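Local coordinates for protein cytochrome c, putative (Geobacter sulfurreducens, PDB 2CZS) that probably carries electrons as a small c-type cytochrome, holding two covalently attached haems close together, each with two axial histidine ligands, at residues A[32-37]-A[64-69]. Sequence-based numbering, arbitrary orientation.
Sequences DLDRQC and RCLFCH. With NA (sodium ion), chain E; HEM (protoporphyrin IX containing Fe), chain G; SO4 (sulfate ion), chain D.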
ATOM      1  N   ASP A  32      -1.003   8.158  -6.056  1.00 23.51           N
ATOM      2  CA  ASP A  32      -0.164   9.008  -5.190  1.00 24.53           C
ATOM      3  C   ASP A  32       0.082   8.351  -3.831  1.00 23.49           C
ATOM      4  O   ASP A  32       1.195   8.377  -3.301  1.00 24.59           O
ATOM      5  CB  ASP A  32      -0.765  10.392  -5.009  1.00 26.13           C
ATOM      6  CG  ASP A  32      -0.738  11.194  -6.276  1.00 28.72           C
ATOM      7  OD1 ASP A  32       0.119  10.902  -7.131  1.00 33.19           O
ATOM      8  OD2 ASP A  32      -1.602  12.081  -6.431  1.00 31.52           O
ATOM      9  N   LEU A  33      -0.971   7.737  -3.282  1.00 22.58           N
ATOM     10  CA  LEU A  33      -0.825   6.989  -2.043  1.00 21.70           C
ATOM     11  C   LEU A  33       0.082   5.788  -2.191  1.00 20.38           C
ATOM     12  O   LEU A  33       0.947   5.547  -1.332  1.00 20.97           O
ATOM     13  CB  LEU A  33      -2.192   6.608  -1.487  1.00 21.19           C
ATOM     14  CG  LEU A  33      -3.030   7.825  -1.103  1.00 22.26           C
ATOM     15  CD1 LEU A  33      -4.435   7.395  -0.721  1.00 24.66           C
ATOM     16  CD2 LEU A  33      -2.399   8.633   0.025  1.00 25.49           C
ATOM     17  N   ASP A  34      -0.063   5.028  -3.275  1.00 19.19           N
ATOM     18  CA  ASP A  34       0.765   3.875  -3.515  1.00 20.10           C
ATOM     19  C   ASP A  34       2.263   4.234  -3.482  1.00 21.50           C
ATOM     20  O   ASP A  34       3.078   3.459  -3.011  1.00 20.73           O
ATOM     21  CB  ASP A  34       0.482   3.279  -4.886  1.00 19.00           C
ATOM     22  CG  ASP A  34      -0.860   2.624  -5.019  1.00 18.81           C
ATOM     23  OD1 ASP A  34      -1.396   2.062  -4.052  1.00 19.38           O
ATOM     24  OD2 ASP A  34      -1.349   2.599  -6.159  1.00 19.90           O
ATOM     25  N   ARG A  35       2.620   5.413  -4.004  1.00 22.60           N
ATOM     26  CA  ARG A  35       4.023   5.819  -4.057  1.00 24.63           C
ATOM     27  C   ARG A  35       4.555   5.952  -2.641  1.00 24.13           C
ATOM     28  O   ARG A  35       5.721   5.643  -2.405  1.00 26.55           O
ATOM     29  CB  ARG A  35       4.203   7.156  -4.810  1.00 24.84           C
ATOM     30  CG  ARG A  35       3.384   7.297  -6.103  1.00 27.59           C
ATOM     31  CD  ARG A  35       3.382   8.732  -6.728  1.00 29.09           C
ATOM     32  NE  ARG A  35       2.775   8.768  -8.077  1.00 26.69           N
ATOM     33  CZ  ARG A  35       3.351   8.188  -9.126  0.50 22.58           C
ATOM     34  NH1 ARG A  35       4.500   7.559  -8.951  0.50 23.76           N
ATOM     35  NH2 ARG A  35       2.797   8.216 -10.325  0.50 21.65           N
ATOM     36  N   GLN A  36       3.711   6.427  -1.702  1.00 24.21           N
ATOM     37  CA  GLN A  36       4.125   6.588  -0.300  1.00 23.29           C
ATOM     38  C   GLN A  36       4.303   5.269   0.449  1.00 22.88           C
ATOM     39  O   GLN A  36       5.078   5.197   1.401  1.00 22.75           O
ATOM     40  CB  GLN A  36       3.182   7.530   0.472  1.00 24.03           C
ATOM     41  CG  GLN A  36       3.164   8.976  -0.071  1.00 27.72           C
ATOM     42  CD  GLN A  36       1.908   9.752   0.292  1.00 33.41           C
ATOM     43  OE1 GLN A  36       1.473   9.765   1.432  1.00 36.15           O
ATOM     44  NE2 GLN A  36       1.337  10.433  -0.689  1.00 33.25           N
ATOM     45  N   CYS A  37       3.652   4.199   0.003  1.00 22.10           N
ATOM     46  CA  CYS A  37       3.815   2.881   0.677  1.00 20.92           C
ATOM     47  C   CYS A  37       5.251   2.316   0.660  1.00 22.23           C
ATOM     48  O   CYS A  37       5.613   1.578   1.574  1.00 21.64           O
ATOM     49  CB  CYS A  37       2.877   1.818   0.114  1.00 20.26           C
ATOM     50  SG  CYS A  37       1.200   2.362  -0.220  1.00 18.23           S
ATOM     51  N   ARG A  64       0.811  -1.124  -7.719  1.00 20.15           N
ATOM     52  CA  ARG A  64      -0.522  -0.599  -7.392  1.00 20.72           C
ATOM     53  C   ARG A  64      -1.026  -1.254  -6.084  1.00 20.49           C
ATOM     54  O   ARG A  64      -1.915  -2.125  -6.114  1.00 20.35           O
ATOM     55  CB  ARG A  64      -1.524  -0.815  -8.546  1.00 23.07           C
ATOM     56  CG  ARG A  64      -1.271  -0.007  -9.811  1.00 24.56           C
ATOM     57  CD  ARG A  64      -2.383  -0.251 -10.832  1.00 29.58           C
ATOM     58  NE  ARG A  64      -3.696   0.178 -10.355  1.00 32.34           N
ATOM     59  CZ  ARG A  64      -4.866  -0.245 -10.851  1.00 33.02           C
ATOM     60  NH1 ARG A  64      -4.910  -1.136 -11.838  1.00 35.13           N
ATOM     61  NH2 ARG A  64      -6.005   0.213 -10.346  1.00 33.76           N
ATOM     62  N   CYS A  65      -0.468  -0.817  -4.955  1.00 19.22           N
ATOM     63  CA  CYS A  65      -0.772  -1.504  -3.686  1.00 18.41           C
ATOM     64  C   CYS A  65      -2.269  -1.583  -3.434  1.00 18.40           C
ATOM     65  O   CYS A  65      -2.809  -2.644  -3.051  1.00 19.08           O
ATOM     66  CB  CYS A  65      -0.147  -0.779  -2.507  1.00 19.57           C
ATOM     67  SG  CYS A  65       1.589  -0.369  -2.686  1.00 19.81           S
ATOM     68  N   LEU A  66      -2.928  -0.443  -3.602  1.00 18.52           N
ATOM     69  CA  LEU A  66      -4.300  -0.244  -3.177  1.00 20.19           C
ATOM     70  C   LEU A  66      -5.278  -0.900  -4.095  1.00 21.05           C
ATOM     71  O   LEU A  66      -6.459  -0.937  -3.793  1.00 23.21           O
ATOM     72  CB  LEU A  66      -4.617   1.237  -2.948  1.00 19.35           C
ATOM     73  CG  LEU A  66      -3.852   1.809  -1.741  1.00 17.22           C
ATOM     74  CD1 LEU A  66      -4.002   3.334  -1.748  1.00 19.72           C
ATOM     75  CD2 LEU A  66      -4.337   1.193  -0.397  1.00 18.01           C
ATOM     76  N   PHE A  67      -4.774  -1.455  -5.189  1.00 21.04           N
ATOM     77  CA  PHE A  67      -5.625  -2.152  -6.134  1.00 22.38           C
ATOM     78  C   PHE A  67      -5.896  -3.547  -5.573  1.00 22.12           C
ATOM     79  O   PHE A  67      -7.036  -4.054  -5.672  1.00 23.12           O
ATOM     80  CB  PHE A  67      -4.953  -2.219  -7.499  1.00 22.45           C
ATOM     81  CG  PHE A  67      -5.787  -2.870  -8.533  1.00 24.15           C
ATOM     82  CD1 PHE A  67      -7.060  -2.400  -8.798  1.00 26.66           C
ATOM     83  CD2 PHE A  67      -5.296  -3.951  -9.251  1.00 25.52           C
ATOM     84  CE1 PHE A  67      -7.857  -3.001  -9.768  1.00 27.38           C
ATOM     85  CE2 PHE A  67      -6.092  -4.561 -10.232  1.00 26.04           C
ATOM     86  CZ  PHE A  67      -7.365  -4.090 -10.478  1.00 29.54           C
ATOM     87  N   CYS A  68      -4.867  -4.156  -4.981  1.00 21.22           N
ATOM     88  CA  CYS A  68      -5.020  -5.484  -4.371  1.00 21.45           C
ATOM     89  C   CYS A  68      -5.288  -5.453  -2.884  1.00 21.42           C
ATOM     90  O   CYS A  68      -5.951  -6.351  -2.363  1.00 21.19           O
ATOM     91  CB  CYS A  68      -3.792  -6.322  -4.631  1.00 21.40           C
ATOM     92  SG  CYS A  68      -3.459  -6.434  -6.399  1.00 21.74           S
ATOM     93  N   HIS A  69      -4.741  -4.460  -2.191  1.00 21.09           N
ATOM     94  CA  HIS A  69      -4.902  -4.351  -0.738  1.00 20.30           C
ATOM     95  C   HIS A  69      -5.850  -3.193  -0.451  1.00 21.03           C
ATOM     96  O   HIS A  69      -5.460  -2.024  -0.472  1.00 21.68           O
ATOM     97  CB  HIS A  69      -3.568  -4.144   0.004  1.00 20.44           C
ATOM     98  CG  HIS A  69      -2.558  -5.214  -0.221  1.00 19.00           C
ATOM     99  ND1 HIS A  69      -2.606  -6.458   0.400  1.00 18.32           N
ATOM    100  CD2 HIS A  69      -1.457  -5.217  -1.000  1.00 18.16           C
ATOM    101  CE1 HIS A  69      -1.553  -7.159   0.009  1.00 18.92           C
ATOM    102  NE2 HIS A  69      -0.838  -6.427  -0.829  1.00 17.65           N
TER
HETATM  103 NA    NA E 302      -3.926   1.480  -6.968  1.00 22.83          NA
HETATM  104  CHA HEM G 501       1.264  -9.892   0.426  1.00 22.75           C
HETATM  105  CHB HEM G 501       1.949  -5.149   0.785  1.00 19.99           C
HETATM  106  CHC HEM G 501       1.251  -4.613  -3.914  1.00 20.84           C
HETATM  107  CHD HEM G 501      -1.143  -8.851  -3.677  1.00 22.02           C
HETATM  108  C1A HEM G 501       1.613  -8.677   0.947  1.00 20.97           C
HETATM  109  C2A HEM G 501       2.164  -8.396   2.254  1.00 23.26           C
HETATM  110  C3A HEM G 501       2.367  -7.075   2.329  1.00 21.76           C
HETATM  111  C4A HEM G 501       1.930  -6.492   1.079  1.00 19.61           C
HETATM  112  CMA HEM G 501       2.926  -6.279   3.524  1.00 21.64           C
HETATM  113  CAA HEM G 501       2.465  -9.479   3.331  1.00 23.56           C
HETATM  114  CBA HEM G 501       1.176  -9.851   4.056  1.00 30.36           C
HETATM  115  CGA HEM G 501       1.456 -10.691   5.291  1.00 35.74           C
HETATM  116  O1A HEM G 501       2.416 -10.376   6.054  1.00 38.52           O
HETATM  117  O2A HEM G 501       0.708 -11.686   5.525  1.00 39.64           O
HETATM  118  C1B HEM G 501       1.890  -4.567  -0.439  1.00 17.35           C
HETATM  119  C2B HEM G 501       2.288  -3.206  -0.765  1.00 20.62           C
HETATM  120  C3B HEM G 501       2.098  -3.085  -2.090  1.00 20.17           C
HETATM  121  C4B HEM G 501       1.600  -4.323  -2.624  1.00 20.06           C
HETATM  122  CMB HEM G 501       2.778  -2.135   0.241  1.00 19.28           C
HETATM  123  CAB HEM G 501       2.422  -1.865  -2.995  1.00 19.47           C
HETATM  124  CBB HEM G 501       3.773  -1.598  -3.021  1.00 21.05           C
HETATM  125  C1C HEM G 501       0.463  -5.683  -4.278  1.00 21.72           C
HETATM  126  C2C HEM G 501      -0.211  -5.891  -5.532  1.00 20.87           C
HETATM  127  C3C HEM G 501      -0.881  -7.040  -5.474  1.00 22.43           C
HETATM  128  C4C HEM G 501      -0.655  -7.636  -4.151  1.00 20.22           C
HETATM  129  CMC HEM G 501      -0.151  -4.859  -6.686  1.00 18.23           C
HETATM  130  CAC HEM G 501      -1.746  -7.694  -6.564  1.00 25.54           C
HETATM  131  CBC HEM G 501      -1.347  -7.703  -7.848  1.00 23.22           C
HETATM  132  C1D HEM G 501      -0.703  -9.551  -2.571  1.00 20.27           C
HETATM  133  C2D HEM G 501      -1.063 -10.923  -2.231  1.00 21.05           C
HETATM  134  C3D HEM G 501      -0.307 -11.263  -0.965  1.00 23.13           C
HETATM  135  C4D HEM G 501       0.438 -10.073  -0.646  1.00 19.83           C
HETATM  136  CMD HEM G 501      -2.024 -11.875  -2.983  1.00 25.39           C
HETATM  137  CAD HEM G 501      -0.368 -12.586  -0.172  1.00 25.21           C
HETATM  138  CBD HEM G 501      -1.708 -12.567   0.574  1.00 33.17           C
HETATM  139  CGD HEM G 501      -1.714 -11.504   1.647  1.00 34.74           C
HETATM  140  O1D HEM G 501      -0.936 -11.663   2.631  1.00 38.33           O
HETATM  141  O2D HEM G 501      -2.482 -10.505   1.511  1.00 31.89           O
HETATM  142  NA  HEM G 501       1.493  -7.482   0.266  1.00 20.63           N
HETATM  143  NB  HEM G 501       1.515  -5.225  -1.586  1.00 19.85           N
HETATM  144  NC  HEM G 501       0.173  -6.786  -3.472  1.00 19.17           N
HETATM  145  ND  HEM G 501       0.171  -9.094  -1.619  1.00 21.15           N
HETATM  146 FE   HEM G 501       0.850  -7.138  -1.650  1.00 20.48          FE
HETATM  147  S   SO4 D 203      -8.702  -1.701 -13.677  0.75 41.43           S
HETATM  148  O1  SO4 D 203      -9.064  -0.580 -14.548  0.75 39.70           O
HETATM  149  O2  SO4 D 203      -9.620  -2.797 -13.969  0.75 39.64           O
HETATM  150  O3  SO4 D 203      -7.305  -2.082 -13.931  0.75 40.98           O
HETATM  151  O4  SO4 D 203      -8.829  -1.324 -12.267  0.75 41.78           O
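The junction between the two haem-binding CXXCH motifs of this dihaem cytochrome brings C37, first cysteine of one motif, against C65, first cysteine of the other. Their sulfurs lie 3.7 Å apart, SG to SG, in an apolar contact, while each is thioether-linked to its own haem; C65 SG joins CAB, the former vinyl carbon of the chain G haem. Beside them, D34 shows how one buried carboxylate can serve two tasks. Its CG, anti to the carbonyl carbon (chi1 -69°), sets the carboxylate at the short turn 65-68, where D34 OD1 accepts the backbone N-H of L66 at 3.0 Å (154°), on the syn side but 24° out of the carboxylate plane. D34 OD2 binds a sodium ion at 2.9 Å. Were D34 replaced by an alanine, the L66 amide would probably lose this acceptor and the sodium this oxygen. L66 points toward helix 30-37, its CD1 3.8 Å from L33 CB, and L33 packs on F20 and A23 of helix 18-25. Further along, C68 SG bonds CAC of the same haem, and H69 NE2 binds its FE at 2.0 Å, opposite H54: the CXXCH attachment and bis-histidine coordination characteristic of multihaem c-type cytochromes.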